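Local coordinates for uncharacterized protein MG027 (Mycoplasma genitalium, PDB 1Q8C), which is of unknown function but resembles NusB proteins in structure, which is consistent with a role in RNA binding or transcription, at residues A[23-28]-A[105-110]; A[100-105]-A[134-139]. All blocks are in the same frame, centred on the assembly; numbering follows the deposited sequence.

Interaction 1: residues A[23-28]-A[105-110]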
loop_
_atom_site.group_PDB
_atom_site.type_symbol
_atom_site.label_atom_id
_atom_site.label_comp_id
_atom_site.label_asym_id
_atom_site.label_seq_id
_atom_site.Cartn_x
_atom_site.Cartn_y
_atom_site.Cartn_z
ATOM N N GLU A 23 0.523 -7.154 -4.039
ATOM C CA GLU A 23 0.779 -7.748 -5.346
ATOM C C GLU A 23 -0.307 -7.319 -6.327
ATOM O O GLU A 23 -0.022 -7.019 -7.478
ATOM C CB GLU A 23 0.865 -9.277 -5.267
ATOM C CG GLU A 23 2.174 -9.880 -5.761
ATOM C CD GLU A 23 2.871 -9.087 -6.867
ATOM O OE1 GLU A 23 2.765 -9.504 -8.052
ATOM O OE2 GLU A 23 3.552 -8.059 -6.555
ATOM N N PHE A 24 -1.542 -7.263 -5.841
ATOM C CA PHE A 24 -2.675 -6.821 -6.654
ATOM C C PHE A 24 -2.498 -5.371 -7.147
ATOM O O PHE A 24 -2.574 -5.088 -8.346
ATOM C CB PHE A 24 -3.953 -6.951 -5.829
ATOM C CG PHE A 24 -5.164 -6.436 -6.515
ATOM C CD1 PHE A 24 -5.691 -7.085 -7.611
ATOM C CD2 PHE A 24 -5.799 -5.293 -6.040
ATOM C CE1 PHE A 24 -6.835 -6.578 -8.250
ATOM C CE2 PHE A 24 -6.921 -4.797 -6.644
ATOM C CZ PHE A 24 -7.441 -5.440 -7.762
ATOM N N ILE A 25 -2.256 -4.468 -6.198
ATOM C CA ILE A 25 -2.077 -3.052 -6.473
ATOM C C ILE A 25 -0.937 -2.939 -7.494
ATOM O O ILE A 25 -1.093 -2.303 -8.528
ATOM C CB ILE A 25 -1.735 -2.274 -5.174
ATOM C CG1 ILE A 25 -2.932 -2.224 -4.219
ATOM C CG2 ILE A 25 -1.303 -0.864 -5.523
ATOM C CD1 ILE A 25 -2.595 -1.724 -2.825
ATOM N N PHE A 26 0.177 -3.615 -7.214
ATOM C CA PHE A 26 1.353 -3.629 -8.086
ATOM C C PHE A 26 1.013 -3.920 -9.540
ATOM O O PHE A 26 1.543 -3.261 -10.438
ATOM C CB PHE A 26 2.371 -4.689 -7.630
ATOM C CG PHE A 26 3.597 -4.758 -8.493
ATOM C CD1 PHE A 26 4.364 -3.627 -8.706
ATOM C CD2 PHE A 26 3.992 -5.955 -9.088
ATOM C CE1 PHE A 26 5.507 -3.672 -9.499
ATOM C CE2 PHE A 26 5.134 -6.018 -9.879
ATOM C CZ PHE A 26 5.899 -4.870 -10.086
ATOM N N SER A 27 0.162 -4.929 -9.753
ATOM C CA SER A 27 -0.200 -5.389 -11.090
ATOM C C SER A 27 -1.033 -4.361 -11.827
ATOM O O SER A 27 -1.059 -4.362 -13.059
ATOM C CB SER A 27 -0.962 -6.721 -11.030
ATOM O OG SER A 27 -2.255 -6.568 -10.432
ATOM N N LEU A 28 -1.710 -3.499 -11.070
ATOM C CA LEU A 28 -2.547 -2.434 -11.602
ATOM C C LEU A 28 -1.772 -1.163 -11.935
ATOM O O LEU A 28 -2.185 -0.399 -12.820
ATOM C CB LEU A 28 -3.633 -2.040 -10.585
ATOM C CG LEU A 28 -4.824 -2.927 -10.187
ATOM C CD1 LEU A 28 -5.535 -2.279 -9.035
ATOM C CD2 LEU A 28 -5.821 -3.099 -11.315
ATOM N N VAL A 105 3.487 -1.016 -2.039
ATOM C CA VAL A 105 3.582 -1.218 -0.600
ATOM C C VAL A 105 3.104 0.030 0.166
ATOM O O VAL A 105 2.365 -0.090 1.139
ATOM C CB VAL A 105 5.019 -1.531 -0.156
ATOM C CG1 VAL A 105 5.123 -1.471 1.382
ATOM C CG2 VAL A 105 5.470 -2.881 -0.695
ATOM N N VAL A 106 3.518 1.218 -0.266
ATOM C CA VAL A 106 3.100 2.451 0.405
ATOM C C VAL A 106 1.584 2.701 0.200
ATOM O O VAL A 106 0.894 3.085 1.123
ATOM C CB VAL A 106 3.894 3.688 -0.068
ATOM C CG1 VAL A 106 3.276 4.964 0.514
ATOM C CG2 VAL A 106 5.364 3.598 0.364
ATOM N N LEU A 107 1.070 2.498 -1.000
ATOM C CA LEU A 107 -0.367 2.686 -1.227
ATOM C C LEU A 107 -1.215 1.713 -0.421
ATOM O O LEU A 107 -2.351 2.026 -0.079
ATOM C CB LEU A 107 -0.699 2.538 -2.705
ATOM C CG LEU A 107 -0.190 3.714 -3.529
ATOM C CD1 LEU A 107 -0.136 3.335 -4.989
ATOM C CD2 LEU A 107 -1.075 4.917 -3.302
ATOM N N CYS A 108 -0.678 0.538 -0.112
ATOM C CA CYS A 108 -1.446 -0.443 0.656
ATOM C C CYS A 108 -1.603 0.047 2.088
ATOM O O CYS A 108 -2.676 -0.054 2.662
ATOM C CB CYS A 108 -0.803 -1.838 0.591
ATOM S SG CYS A 108 -1.632 -3.149 1.572
ATOM N N ALA A 109 -0.523 0.603 2.639
ATOM C CA ALA A 109 -0.490 1.149 3.994
ATOM C C ALA A 109 -1.459 2.325 4.183
ATOM O O ALA A 109 -2.132 2.438 5.222
ATOM C CB ALA A 109 0.944 1.595 4.335
ATOM N N LEU A 110 -1.476 3.212 3.191
ATOM C CA LEU A 110 -2.420 4.324 3.129
ATOM C C LEU A 110 -3.847 3.809 3.037
ATOM O O LEU A 110 -4.746 4.327 3.689
ATOM C CB LEU A 110 -2.155 5.183 1.890
ATOM C CG LEU A 110 -0.813 5.916 1.821
ATOM C CD1 LEU A 110 -0.616 6.657 0.514
ATOM C CD2 LEU A 110 -0.757 6.892 2.946
#

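Interaction 2: residues A[100-105]-A[134-139]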
loop_
_atom_site.group_PDB
_atom_site.type_symbol
_atom_site.label_atom_id
_atom_site.label_comp_id
_atom_site.label_asym_id
_atom_site.label_seq_id
_atom_site.Cartn_x
_atom_site.Cartn_y
_atom_site.Cartn_z
ATOM N N LEU A 100 7.931 0.997 -8.370
ATOM C CA LEU A 100 6.505 0.680 -8.359
ATOM C C LEU A 100 6.086 -0.362 -7.332
ATOM O O LEU A 100 4.956 -0.340 -6.869
ATOM C CB LEU A 100 6.036 0.247 -9.746
ATOM C CG LEU A 100 5.693 1.422 -10.672
ATOM C CD1 LEU A 100 5.037 0.905 -11.949
ATOM C CD2 LEU A 100 4.780 2.434 -9.967
ATOM N N LEU A 101 6.961 -1.302 -7.005
ATOM C CA LEU A 101 6.663 -2.230 -5.927
ATOM C C LEU A 101 6.658 -1.472 -4.616
ATOM O O LEU A 101 5.759 -1.648 -3.821
ATOM C CB LEU A 101 7.665 -3.384 -5.878
ATOM C CG LEU A 101 7.528 -4.452 -4.784
ATOM C CD1 LEU A 101 6.133 -5.051 -4.735
ATOM C CD2 LEU A 101 8.543 -5.544 -5.060
ATOM N N THR A 102 7.644 -0.609 -4.400
ATOM C CA THR A 102 7.707 0.178 -3.166
ATOM C C THR A 102 6.521 1.116 -3.092
ATOM O O THR A 102 5.991 1.357 -2.012
ATOM C CB THR A 102 8.999 1.011 -3.060
ATOM O OG1 THR A 102 8.990 2.047 -4.055
ATOM C CG2 THR A 102 10.237 0.169 -3.351
ATOM N N THR A 103 6.094 1.631 -4.241
ATOM C CA THR A 103 4.881 2.444 -4.303
ATOM C C THR A 103 3.659 1.595 -3.904
ATOM O O THR A 103 2.832 2.038 -3.135
ATOM C CB THR A 103 4.668 3.070 -5.721
ATOM O OG1 THR A 103 5.758 3.936 -6.064
ATOM C CG2 THR A 103 3.465 4.000 -5.732
ATOM N N ALA A 104 3.566 0.367 -4.410
ATOM C CA ALA A 104 2.407 -0.496 -4.143
ATOM C C ALA A 104 2.320 -0.824 -2.656
ATOM O O ALA A 104 1.231 -0.906 -2.088
ATOM C CB ALA A 104 2.496 -1.785 -4.982
ATOM N N VAL A 105 3.487 -1.016 -2.039
ATOM C CA VAL A 105 3.582 -1.218 -0.600
ATOM C C VAL A 105 3.104 0.030 0.166
ATOM O O VAL A 105 2.365 -0.090 1.139
ATOM C CB VAL A 105 5.019 -1.531 -0.156
ATOM C CG1 VAL A 105 5.123 -1.471 1.382
ATOM C CG2 VAL A 105 5.470 -2.881 -0.695
ATOM N N TYR A 134 10.024 -9.226 -0.512
ATOM C CA TYR A 134 10.303 -8.997 -1.928
ATOM C C TYR A 134 11.786 -8.640 -2.140
ATOM O O TYR A 134 12.176 -8.122 -3.195
ATOM C CB TYR A 134 9.403 -7.873 -2.455
ATOM C CG TYR A 134 7.949 -8.250 -2.661
ATOM C CD1 TYR A 134 6.949 -7.702 -1.864
ATOM C CD2 TYR A 134 7.569 -9.123 -3.684
ATOM C CE1 TYR A 134 5.609 -8.022 -2.058
ATOM C CE2 TYR A 134 6.229 -9.451 -3.886
ATOM C CZ TYR A 134 5.258 -8.895 -3.067
ATOM O OH TYR A 134 3.934 -9.206 -3.245
ATOM N N SER A 135 12.606 -8.941 -1.135
ATOM C CA SER A 135 14.024 -8.603 -1.126
ATOM C C SER A 135 14.289 -7.322 -1.891
ATOM O O SER A 135 15.066 -7.304 -2.845
ATOM C CB SER A 135 14.848 -9.740 -1.719
ATOM O OG SER A 135 14.581 -9.877 -3.106
ATOM N N GLN A 136 13.609 -6.259 -1.479
ATOM C CA GLN A 136 13.796 -4.959 -2.089
ATOM C C GLN A 136 15.009 -4.326 -1.417
ATOM O O GLN A 136 15.973 -3.913 -2.102
ATOM C CB GLN A 136 12.538 -4.114 -1.949
ATOM C CG GLN A 136 11.492 -4.437 -3.028
ATOM C CD GLN A 136 11.731 -3.668 -4.323
ATOM O OE1 GLN A 136 11.503 -2.452 -4.386
ATOM N NE2 GLN A 136 12.194 -4.373 -5.354
ATOM N N GLY A 137 15.004 -4.315 -0.083
ATOM C CA GLY A 137 16.119 -3.749 0.669
ATOM C C GLY A 137 16.245 -2.266 0.352
ATOM O O GLY A 137 17.344 -1.716 0.287
ATOM N N ALA A 138 15.090 -1.644 0.084
ATOM C CA ALA A 138 14.980 -0.195 -0.089
ATOM C C ALA A 138 14.061 0.299 1.034
ATOM O O ALA A 138 13.382 1.322 0.907
ATOM C CB ALA A 138 14.411 0.146 -1.472
ATOM N N GLU A 139 14.043 -0.482 2.119
ATOM C CA GLU A 139 13.388 -0.163 3.391
ATOM C C GLU A 139 13.543 1.312 3.799
ATOM O O GLU A 139 12.648 1.880 4.418
ATOM C CB GLU A 139 13.983 -1.052 4.514
ATOM C CG GLU A 139 13.389 -2.472 4.672
ATOM C CD GLU A 139 14.271 -3.397 5.526
ATOM O OE1 GLU A 139 13.741 -4.289 6.239
ATOM O OE2 GLU A 139 15.509 -3.238 5.488
#

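Interaction 1: residues A[23-28]-A[105-110]
I25 on helix 14-28 meets L107 and C108 on helix 100-116 in a buried, wholly apolar contact. No hydrogen bond crosses between the two segments. I25 does most of the work. Its CD1 methyl comes in end-on and lies 3.9 Å from CB of C108. It is equally near the backbone there, at 3.9 Å from CA of C108. The side chain is extended at its second torsion (chi2 168°), which carries CD1 out to the neighbouring helix. The branch methyl CG2 of I25 takes the second contact, 4.4 Å from CD1 of L107. This one is looser. With SG anti to the backbone N (chi1 178°), C108 presents CB to the isoleucine, and the sulfur is not among the close contacts. The helices are close here: CA of I25 and CA of C108 are 7.6 Å apart. About 116 Å² is buried over both sides.

Other apolar partners continue the packing. I25 and L28 both touch F64 of helix 55-81, and L107 rests on F71 and I75 of the same helix. C108 also touches V21 and V22, one turn earlier on helix 14-28.

The polar bonds run within the helices. S27 OG donates to the backbone O of F24 at 2.6 Å, from 17° off the carbonyl plane. Near the end of helix 14-28, O of F24 thus accepts from OG of S27 and, at a longer 3.3 Å, from N of L28. On the partner helix, O of L107 is hydrogen-bonded to OG of S111.

The arrangement is helix-to-helix core packing, as expected for the all-helical NusB-like fold of this chain.

Interaction 2: residues A[100-105]-A[134-139]
L101 and T102, in the first turn of helix 100-116, pack on Y134 and Q136 of the loop after helix 120-133, in a partly buried contact. The loop opens with a Schellman motif. N of Q136 bonds back to O of M131, and N of S135 to O of D132, while S135 takes a positive phi as the C-prime residue. The turn ends the helix and sets Y134 and Q136 toward helix 100-116.

L101 is the centre of the contact. CD1 lies over the ring face of Y134 in a CH-pi contact: it stands 4.0 Å from the ring centroid and only 12° off the ring normal. CD2 lies between the CB end of Y134 and the chain of Q136, 3.6 Å from CB of Y134. CB of L101 points toward the loop, and CG, anti to the backbone N (chi1 179°), carries the methyls on to Y134. Y134 also touches I19 and E23 of helix 14-28, so its side chain lies between helix 100-116 and helix 14-28.

CB of Q136 points toward helix 100-116, and its chain bends at the second torsion (chi2 -85°). The side chains of T102 and Q136 cross at about a right angle. Q136 also touches D99, just before the helix. There OD2 of D99 is hydrogen-bonded to N of T102, and O of D99 to OG1 of T103.

T102 touches M131 of helix 120-133 as well, which extends the packing from the loop onto the helix before it. About 232 Å² is buried in all, and part of it lies where CD2 of L101 comes 3.7 Å from CG of Q136.

Interactions 1 and 2 share helix 100-116, and V105 belongs to both. Their centres are about 10 Å apart. Along the chain the order is 23-28, 100-105, 105-110, 134-139, so the two contacts cross. Interaction 2 lies further out, its centre about 10 Å from the centre of the chain, against about 4 Å for interaction 1. They also touch: F26 packs on A104 and on the backbone of L100 and L101, and E23 packs on Y134. Helix 100-116 packs against both helix 14-28 and the late loop, and Y134 also reaches helix 14-28, so early and late parts of the chain meet in one helical core.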